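Local coordinates for protein aromatic amino acid aminotransferase I (Candida albicans WO-1, PDB 6HNU) that probably catalyses transfer of the amino group of aromatic L-amino acids to 2-oxoglutarate, using pyridoxal 5'-phosphate as cofactor, at residues Asp372-Phe377 and Val476-Phe481; Thr397-Lys402 and Lys457-Phe462. One frame throughout, in Å; residues are numbered along the deposited sequence.

Followed from the N terminus, the chain reaches 372-377 at the end of the long helix 334-377, then passes through strands 383-384 and 393-399, where contact 2 begins. Contact 2 closes its loop when strand 459-465 returns alongside 393-399, with helix 413-426 and strand 429-433 lying between them in sequence. Helix 471-489 follows directly and brings 476-481 onto 372-377, closing the wider loop of contact 1, which therefore encloses that of contact 2. Their centres lie about 18 Å apart, and they meet where F481 CZ approaches F462 CD1 at 3.9 Å. Contact 1 thus pairs two helices, contact 2 pairs the central strands of the four-stranded antiparallel sheet, and F481 on F462 joins the two layers.

Contact 1: residues Asp372-Phe377 and Val476-Phe481; sequences DALDQF and VGLEKF
The ring of F377 lies flat against the root of E479: CB of E479 stands over the ring centre, 3.7 Å from the centroid and only 3° off the normal, a CH-pi contact. From there the glutamate runs extended across the ring, its CG anti to the backbone N, and brings OE2 to 3.2 Å from F377 CE1. The carboxylate is tilted 43° from the ring plane, so it neither stacks on the ring nor stands upright to it. CD of Q376 lies over the opposite face, offset toward the rim, and the ring is sandwiched between the two side chains.

Farther into the interface the contact is aliphatic. CD1 of L478 sits 4.0 Å from A373 CB, and the same methyl is 4.0 Å from L374 CD2, so one leucine branch meets two successive residues of the facing helix. L478 CD2 is also 4.0 Å from L374 CD2, so that single L374 methyl meets both methyls of L478. A water bonded to E479 O (2.9 Å) also gives a weak bond to F377 O, linking the backbones beside the ring.

The helix axes approach to 9.0 Å at a crossing angle of -30°, running in the same general direction. L374 and L478 both rest on F394 of strand 393-399, which places the pair of helices against the antiparallel sheet; on the other subunit, L43 packs on L478.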
ATOM      1  N   ASP B 372      23.670 -31.044   3.865  1.00 28.86           N
ATOM      2  CA  ASP B 372      24.971 -31.760   4.013  1.00 29.05           C
ATOM      3  C   ASP B 372      25.658 -31.308   5.315  1.00 30.33           C
ATOM      4  O   ASP B 372      26.212 -32.161   6.029  1.00 31.27           O
ATOM      5  CB  ASP B 372      25.884 -31.485   2.816  1.00 26.08           C
ATOM      6  CG  ASP B 372      25.496 -32.192   1.536  1.00 24.24           C
ATOM      7  OD1 ASP B 372      24.579 -33.027   1.573  1.00 26.94           O
ATOM      8  OD2 ASP B 372      26.130 -31.888   0.504  1.00 27.55           O
ATOM      9  N   ALA B 373      25.656 -30.014   5.618  1.00 28.51           N
ATOM     10  CA  ALA B 373      26.299 -29.499   6.838  1.00 31.18           C
ATOM     11  C   ALA B 373      25.498 -29.968   8.072  1.00 35.19           C
ATOM     12  O   ALA B 373      26.139 -30.462   9.033  1.00 36.20           O
ATOM     13  CB  ALA B 373      26.517 -28.014   6.735  1.00 27.53           C
ATOM     14  N   LEU B 374      24.158 -29.939   8.049  1.00 32.80           N
ATOM     15  CA  LEU B 374      23.343 -30.472   9.181  1.00 33.15           C
ATOM     16  C   LEU B 374      23.739 -31.938   9.424  1.00 36.20           C
ATOM     17  O   LEU B 374      23.939 -32.338  10.596  1.00 31.71           O
ATOM     18  CB  LEU B 374      21.844 -30.388   8.880  1.00 32.49           C
ATOM     19  CG  LEU B 374      21.196 -29.006   8.915  1.00 32.89           C
ATOM     20  CD1 LEU B 374      19.682 -29.171   8.823  1.00 31.38           C
ATOM     21  CD2 LEU B 374      21.585 -28.200  10.159  1.00 34.71           C
ATOM     22  N   ASP B 375      23.801 -32.734   8.360  1.00 32.94           N
ATOM     23  CA  ASP B 375      24.039 -34.200   8.452  1.00 35.16           C
ATOM     24  C   ASP B 375      25.399 -34.449   9.128  1.00 34.40           C
ATOM     25  O   ASP B 375      25.510 -35.370   9.980  1.00 36.31           O
ATOM     26  CB  ASP B 375      23.993 -34.826   7.062  1.00 35.24           C
ATOM     27  CG  ASP B 375      24.215 -36.318   7.059  1.00 40.76           C
ATOM     28  OD1 ASP B 375      23.574 -37.020   7.874  1.00 42.92           O
ATOM     29  OD2 ASP B 375      25.018 -36.758   6.220  1.00 53.81           O
ATOM     30  N   GLN B 376      26.372 -33.629   8.772  1.00 32.06           N
ATOM     31  CA  GLN B 376      27.781 -33.765   9.182  1.00 35.23           C
ATOM     32  C   GLN B 376      27.949 -33.328  10.639  1.00 40.28           C
ATOM     33  O   GLN B 376      28.678 -34.022  11.366  1.00 36.84           O
ATOM     34  CB  GLN B 376      28.606 -32.883   8.258  1.00 36.63           C
ATOM     35  CG  GLN B 376      30.106 -33.033   8.377  1.00 43.91           C
ATOM     36  CD  GLN B 376      30.777 -32.043   7.458  1.00 51.61           C
ATOM     37  OE1 GLN B 376      31.771 -31.414   7.818  1.00 59.06           O
ATOM     38  NE2 GLN B 376      30.225 -31.876   6.261  1.00 51.40           N
ATOM     39  N   PHE B 377      27.356 -32.194  11.030  1.00 34.67           N
ATOM     40  CA  PHE B 377      27.803 -31.415  12.207  1.00 34.10           C
ATOM     41  C   PHE B 377      26.861 -31.570  13.396  1.00 32.94           C
ATOM     42  O   PHE B 377      27.326 -31.359  14.531  1.00 32.88           O
ATOM     43  CB  PHE B 377      27.974 -29.949  11.832  1.00 36.76           C
ATOM     44  CG  PHE B 377      29.192 -29.673  11.000  1.00 40.13           C
ATOM     45  CD1 PHE B 377      30.453 -30.014  11.463  1.00 45.37           C
ATOM     46  CD2 PHE B 377      29.083 -29.053   9.765  1.00 43.48           C
ATOM     47  CE1 PHE B 377      31.584 -29.742  10.704  1.00 47.93           C
ATOM     48  CE2 PHE B 377      30.212 -28.807   8.999  1.00 45.31           C
ATOM     49  CZ  PHE B 377      31.463 -29.137   9.476  1.00 45.96           C
ATOM     50  N   VAL B 476      30.223 -22.726   8.192  1.00 35.01           N
ATOM     51  CA  VAL B 476      30.839 -22.212   9.450  1.00 39.55           C
ATOM     52  C   VAL B 476      29.741 -22.171  10.518  1.00 40.24           C
ATOM     53  O   VAL B 476      29.950 -22.711  11.636  1.00 35.10           O
ATOM     54  CB  VAL B 476      31.473 -20.819   9.255  1.00 38.75           C
ATOM     55  CG1 VAL B 476      31.763 -20.123  10.582  1.00 40.97           C
ATOM     56  CG2 VAL B 476      32.742 -20.868   8.411  1.00 41.89           C
ATOM     57  N   GLY B 477      28.620 -21.517  10.190  1.00 35.67           N
ATOM     58  CA  GLY B 477      27.507 -21.295  11.128  1.00 33.24           C
ATOM     59  C   GLY B 477      27.026 -22.599  11.705  1.00 32.05           C
ATOM     60  O   GLY B 477      26.916 -22.695  12.938  1.00 33.10           O
ATOM     61  N   LEU B 478      26.794 -23.584  10.838  1.00 28.49           N
ATOM     62  CA  LEU B 478      26.113 -24.838  11.208  1.00 27.37           C
ATOM     63  C   LEU B 478      27.079 -25.761  11.951  1.00 29.10           C
ATOM     64  O   LEU B 478      26.603 -26.593  12.747  1.00 29.42           O
ATOM     65  CB  LEU B 478      25.582 -25.446   9.921  1.00 27.65           C
ATOM     66  CG  LEU B 478      24.348 -24.726   9.387  1.00 27.31           C
ATOM     67  CD1 LEU B 478      23.785 -25.503   8.224  1.00 26.21           C
ATOM     68  CD2 LEU B 478      23.303 -24.590  10.484  1.00 26.57           C
ATOM     69  N   GLU B 479      28.380 -25.594  11.729  1.00 31.81           N
ATOM     70  CA  GLU B 479      29.412 -26.296  12.539  1.00 34.31           C
ATOM     71  C   GLU B 479      29.317 -25.731  13.961  1.00 31.05           C
ATOM     72  O   GLU B 479      29.216 -26.520  14.886  1.00 34.78           O
ATOM     73  CB  GLU B 479      30.811 -26.149  11.939  1.00 36.28           C
ATOM     74  CG  GLU B 479      31.903 -26.648  12.876  1.00 38.45           C
ATOM     75  CD  GLU B 479      33.218 -27.005  12.204  1.00 44.92           C
ATOM     76  OE1 GLU B 479      33.734 -26.169  11.434  1.00 48.52           O
ATOM     77  OE2 GLU B 479      33.721 -28.121  12.463  1.00 50.66           O
ATOM     78  N   LYS B 480      29.272 -24.409  14.096  1.00 33.90           N
ATOM     79  CA  LYS B 480      29.137 -23.742  15.413  1.00 35.98           C
ATOM     80  C   LYS B 480      27.827 -24.187  16.074  1.00 35.20           C
ATOM     81  O   LYS B 480      27.840 -24.350  17.305  1.00 32.66           O
ATOM     82  CB  LYS B 480      29.331 -22.230  15.277  1.00 33.62           C
ATOM     83  CG  LYS B 480      30.750 -21.816  14.934  1.00 37.49           C
ATOM     84  CD  LYS B 480      30.953 -20.336  14.679  1.00 39.61           C
ATOM     85  CE  LYS B 480      32.421 -20.004  14.486  1.00 41.81           C
ATOM     86  NZ  LYS B 480      32.621 -18.656  13.899  1.00 42.02           N
ATOM     87  N   PHE B 481      26.760 -24.464  15.308  1.00 33.72           N
ATOM     88  CA  PHE B 481      25.443 -24.861  15.864  1.00 27.67           C
ATOM     89  C   PHE B 481      25.540 -26.297  16.377  1.00 30.80           C
ATOM     90  O   PHE B 481      25.013 -26.610  17.456  1.00 28.13           O
ATOM     91  CB  PHE B 481      24.313 -24.735  14.840  1.00 26.04           C
ATOM     92  CG  PHE B 481      22.953 -24.963  15.436  1.00 24.84           C
ATOM     93  CD1 PHE B 481      22.366 -24.012  16.255  1.00 28.14           C
ATOM     94  CD2 PHE B 481      22.286 -26.156  15.247  1.00 25.96           C
ATOM     95  CE1 PHE B 481      21.119 -24.234  16.821  1.00 25.74           C
ATOM     96  CE2 PHE B 481      21.049 -26.383  15.830  1.00 26.23           C
ATOM     97  CZ  PHE B 481      20.472 -25.421  16.614  1.00 25.88           C
TER
HETATM   98  O   HOH W   1      29.899 -29.261  15.355  1.00 39.32           O

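Contact 2: residues Thr397-Lys402 and Lys457-Phe462; sequences TLDASK and KTHIFF
L398 and I460 form the antiparallel hydrogen-bonded pair at the centre of this contact. L398 N donates to I460 O at 2.9 Å, and I460 N returns a bond to L398 O at 3.0 Å. Both have N-H...O angles of 166°. T397 with F461 and D399 with H459 are the flanking non-hydrogen-bonded pairs. On the face shared by L398 and I460, A400 CB adds to the apolar packing.

The side chain of D399 can be traced outward. CB faces the H459 imidazole, 3.8 Å from NE2. CG, also nearest to H459 NE2, is anti to the backbone N (chi1 -179°), which carries the carboxylate obliquely across the H459 ring with the two planes 37° apart. At the tip, OD2 comes to 4.1 Å from H459 NE2. OD1, which lies over one face of the imidazole, accepts S401 OG at 2.6 Å on its syn side and S401 N at 3.0 Å on its anti side. Both donors come from one face of the carboxylate, and the backbone one makes an Asx turn. T458 OG1 adds a weak bond to OD1. Just beyond the paired strands, A400 N donates to T458 O at 2.7 Å, extending the backbone pairing into the turn as 397-402 leaves the sheet.

Chemically, the contact divides into an apolar face, where I460 and A400 reach P413 of helix 413-426, and a mixed face, polar at D399 and H459, with F461 farther along it. The two S401 bonds help to set the rotation of the carboxylate, and its negative charge would probably favour a protonated H459, although their charged atoms do not touch.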
ATOM      1  N   THR B 397      15.275 -30.242  14.435  1.00 21.58           N
ATOM      2  CA  THR B 397      14.412 -30.675  15.562  1.00 22.78           C
ATOM      3  C   THR B 397      15.328 -31.306  16.630  1.00 25.32           C
ATOM      4  O   THR B 397      16.328 -31.997  16.246  1.00 24.44           O
ATOM      5  CB  THR B 397      13.288 -31.558  15.033  1.00 23.02           C
ATOM      6  OG1 THR B 397      12.429 -30.741  14.239  1.00 21.33           O
ATOM      7  CG2 THR B 397      12.447 -32.228  16.102  1.00 23.26           C
ATOM      8  N   LEU B 398      15.082 -31.008  17.912  1.00 25.52           N
ATOM      9  CA  LEU B 398      15.874 -31.552  19.056  1.00 23.17           C
ATOM     10  C   LEU B 398      14.903 -32.175  20.059  1.00 23.07           C
ATOM     11  O   LEU B 398      13.799 -31.671  20.207  1.00 20.11           O
ATOM     12  CB  LEU B 398      16.729 -30.453  19.710  1.00 23.47           C
ATOM     13  CG  LEU B 398      17.681 -29.652  18.823  1.00 24.50           C
ATOM     14  CD1 LEU B 398      18.325 -28.506  19.592  1.00 26.31           C
ATOM     15  CD2 LEU B 398      18.773 -30.524  18.216  1.00 26.99           C
ATOM     16  N   ASP B 399      15.294 -33.287  20.693  1.00 23.59           N
ATOM     17  CA  ASP B 399      14.495 -33.959  21.746  1.00 24.58           C
ATOM     18  C   ASP B 399      14.888 -33.278  23.059  1.00 24.00           C
ATOM     19  O   ASP B 399      16.011 -33.545  23.561  1.00 21.90           O
ATOM     20  CB  ASP B 399      14.708 -35.481  21.768  1.00 25.93           C
ATOM     21  CG  ASP B 399      13.873 -36.160  22.837  1.00 28.61           C
ATOM     22  OD1 ASP B 399      13.296 -35.431  23.693  1.00 27.05           O
ATOM     23  OD2 ASP B 399      13.798 -37.396  22.820  1.00 28.72           O
ATOM     24  N   ALA B 400      14.103 -32.295  23.512  1.00 25.76           N
ATOM     25  CA  ALA B 400      14.514 -31.480  24.678  1.00 22.81           C
ATOM     26  C   ALA B 400      14.591 -32.396  25.906  1.00 23.93           C
ATOM     27  O   ALA B 400      15.365 -32.065  26.829  1.00 22.13           O
ATOM     28  CB  ALA B 400      13.564 -30.343  24.904  1.00 23.68           C
ATOM     29  N   SER B 401      13.826 -33.494  25.896  1.00 25.41           N
ATOM     30  CA  SER B 401      13.725 -34.464  27.018  1.00 26.65           C
ATOM     31  C   SER B 401      15.079 -35.148  27.253  1.00 27.79           C
ATOM     32  O   SER B 401      15.237 -35.721  28.336  1.00 28.30           O
ATOM     33  CB  SER B 401      12.590 -35.437  26.800  1.00 27.57           C
ATOM     34  OG  SER B 401      12.985 -36.531  25.990  1.00 29.11           O
ATOM     35  N   LYS B 402      16.052 -35.010  26.350  1.00 26.15           N
ATOM     36  CA  LYS B 402      17.409 -35.618  26.462  1.00 27.17           C
ATOM     37  C   LYS B 402      18.437 -34.627  27.000  1.00 24.29           C
ATOM     38  O   LYS B 402      19.593 -35.016  27.200  1.00 23.50           O
ATOM     39  CB  LYS B 402      17.833 -36.171  25.101  1.00 31.20           C
ATOM     40  CG  LYS B 402      16.990 -37.386  24.740  1.00 36.05           C
ATOM     41  CD  LYS B 402      17.391 -38.162  23.534  1.00 39.30           C
ATOM     42  CE  LYS B 402      16.786 -39.547  23.609  1.00 42.35           C
ATOM     43  NZ  LYS B 402      17.301 -40.414  22.528  1.00 42.24           N
ATOM     44  N   LYS B 457       4.771 -32.809  24.782  1.00 57.07           N
ATOM     45  CA  LYS B 457       5.587 -32.343  23.625  1.00 53.73           C
ATOM     46  C   LYS B 457       7.003 -32.041  24.124  1.00 44.16           C
ATOM     47  O   LYS B 457       7.163 -31.097  24.891  1.00 54.38           O
ATOM     48  CB  LYS B 457       4.926 -31.149  22.924  1.00 57.84           C
ATOM     49  CG  LYS B 457       5.689 -30.621  21.711  1.00 59.67           C
ATOM     50  CD  LYS B 457       4.864 -30.374  20.459  1.00 57.77           C
ATOM     51  CE  LYS B 457       5.624 -29.578  19.414  1.00 54.39           C
ATOM     52  NZ  LYS B 457       5.110 -29.812  18.041  1.00 50.19           N
ATOM     53  N   THR B 458       7.970 -32.882  23.759  1.00 37.50           N
ATOM     54  CA  THR B 458       9.380 -32.808  24.198  1.00 31.97           C
ATOM     55  C   THR B 458      10.260 -32.356  23.040  1.00 27.50           C
ATOM     56  O   THR B 458      11.441 -32.174  23.250  1.00 25.89           O
ATOM     57  CB  THR B 458       9.883 -34.171  24.688  1.00 34.33           C
ATOM     58  OG1 THR B 458       9.816 -35.081  23.586  1.00 36.74           O
ATOM     59  CG2 THR B 458       9.086 -34.707  25.854  1.00 34.78           C
ATOM     60  N   HIS B 459       9.720 -32.207  21.832  1.00 26.75           N
ATOM     61  CA  HIS B 459      10.579 -31.808  20.684  1.00 26.28           C
ATOM     62  C   HIS B 459      10.456 -30.295  20.485  1.00 23.15           C
ATOM     63  O   HIS B 459       9.342 -29.764  20.643  1.00 25.78           O
ATOM     64  CB  HIS B 459      10.265 -32.607  19.419  1.00 24.96           C
ATOM     65  CG  HIS B 459      10.653 -34.040  19.530  1.00 26.55           C
ATOM     66  ND1 HIS B 459       9.775 -34.988  20.025  1.00 29.43           N
ATOM     67  CD2 HIS B 459      11.808 -34.680  19.241  1.00 29.85           C
ATOM     68  CE1 HIS B 459      10.375 -36.157  20.050  1.00 29.01           C
ATOM     69  NE2 HIS B 459      11.636 -35.993  19.586  1.00 29.72           N
ATOM     70  N   ILE B 460      11.578 -29.678  20.159  1.00 20.95           N
ATOM     71  CA  ILE B 460      11.743 -28.224  19.906  1.00 22.02           C
ATOM     72  C   ILE B 460      12.402 -28.157  18.539  1.00 22.40           C
ATOM     73  O   ILE B 460      12.824 -29.244  18.038  1.00 21.92           O
ATOM     74  CB  ILE B 460      12.597 -27.552  20.997  1.00 21.67           C
ATOM     75  CG1 ILE B 460      13.983 -28.185  21.142  1.00 24.67           C
ATOM     76  CG2 ILE B 460      11.827 -27.568  22.302  1.00 23.10           C
ATOM     77  CD1 ILE B 460      14.949 -27.402  21.989  1.00 24.82           C
ATOM     78  N   PHE B 461      12.428 -26.985  17.931  1.00 18.75           N
ATOM     79  CA  PHE B 461      13.194 -26.801  16.690  1.00 19.83           C
ATOM     80  C   PHE B 461      13.696 -25.380  16.585  1.00 19.80           C
ATOM     81  O   PHE B 461      13.197 -24.498  17.289  1.00 20.25           O
ATOM     82  CB  PHE B 461      12.337 -27.223  15.496  1.00 19.04           C
ATOM     83  CG  PHE B 461      11.239 -26.267  15.101  1.00 16.91           C
ATOM     84  CD1 PHE B 461      10.049 -26.260  15.805  1.00 16.73           C
ATOM     85  CD2 PHE B 461      11.379 -25.446  13.982  1.00 18.63           C
ATOM     86  CE1 PHE B 461       8.991 -25.447  15.413  1.00 18.16           C
ATOM     87  CE2 PHE B 461      10.334 -24.594  13.613  1.00 18.13           C
ATOM     88  CZ  PHE B 461       9.141 -24.614  14.328  1.00 16.62           C
ATOM     89  N   PHE B 462      14.645 -25.218  15.664  1.00 19.41           N
ATOM     90  CA  PHE B 462      15.204 -23.950  15.218  1.00 19.11           C
ATOM     91  C   PHE B 462      15.000 -23.840  13.711  1.00 19.51           C
ATOM     92  O   PHE B 462      15.126 -24.847  12.996  1.00 17.71           O
ATOM     93  CB  PHE B 462      16.685 -23.853  15.555  1.00 19.99           C
ATOM     94  CG  PHE B 462      16.907 -23.673  17.030  1.00 20.85           C
ATOM     95  CD1 PHE B 462      16.815 -24.751  17.889  1.00 23.34           C
ATOM     96  CD2 PHE B 462      17.070 -22.407  17.567  1.00 22.58           C
ATOM     97  CE1 PHE B 462      16.986 -24.570  19.253  1.00 22.38           C
ATOM     98  CE2 PHE B 462      17.238 -22.233  18.935  1.00 22.68           C
ATOM     99  CZ  PHE B 462      17.185 -23.318  19.765  1.00 22.72           C
TER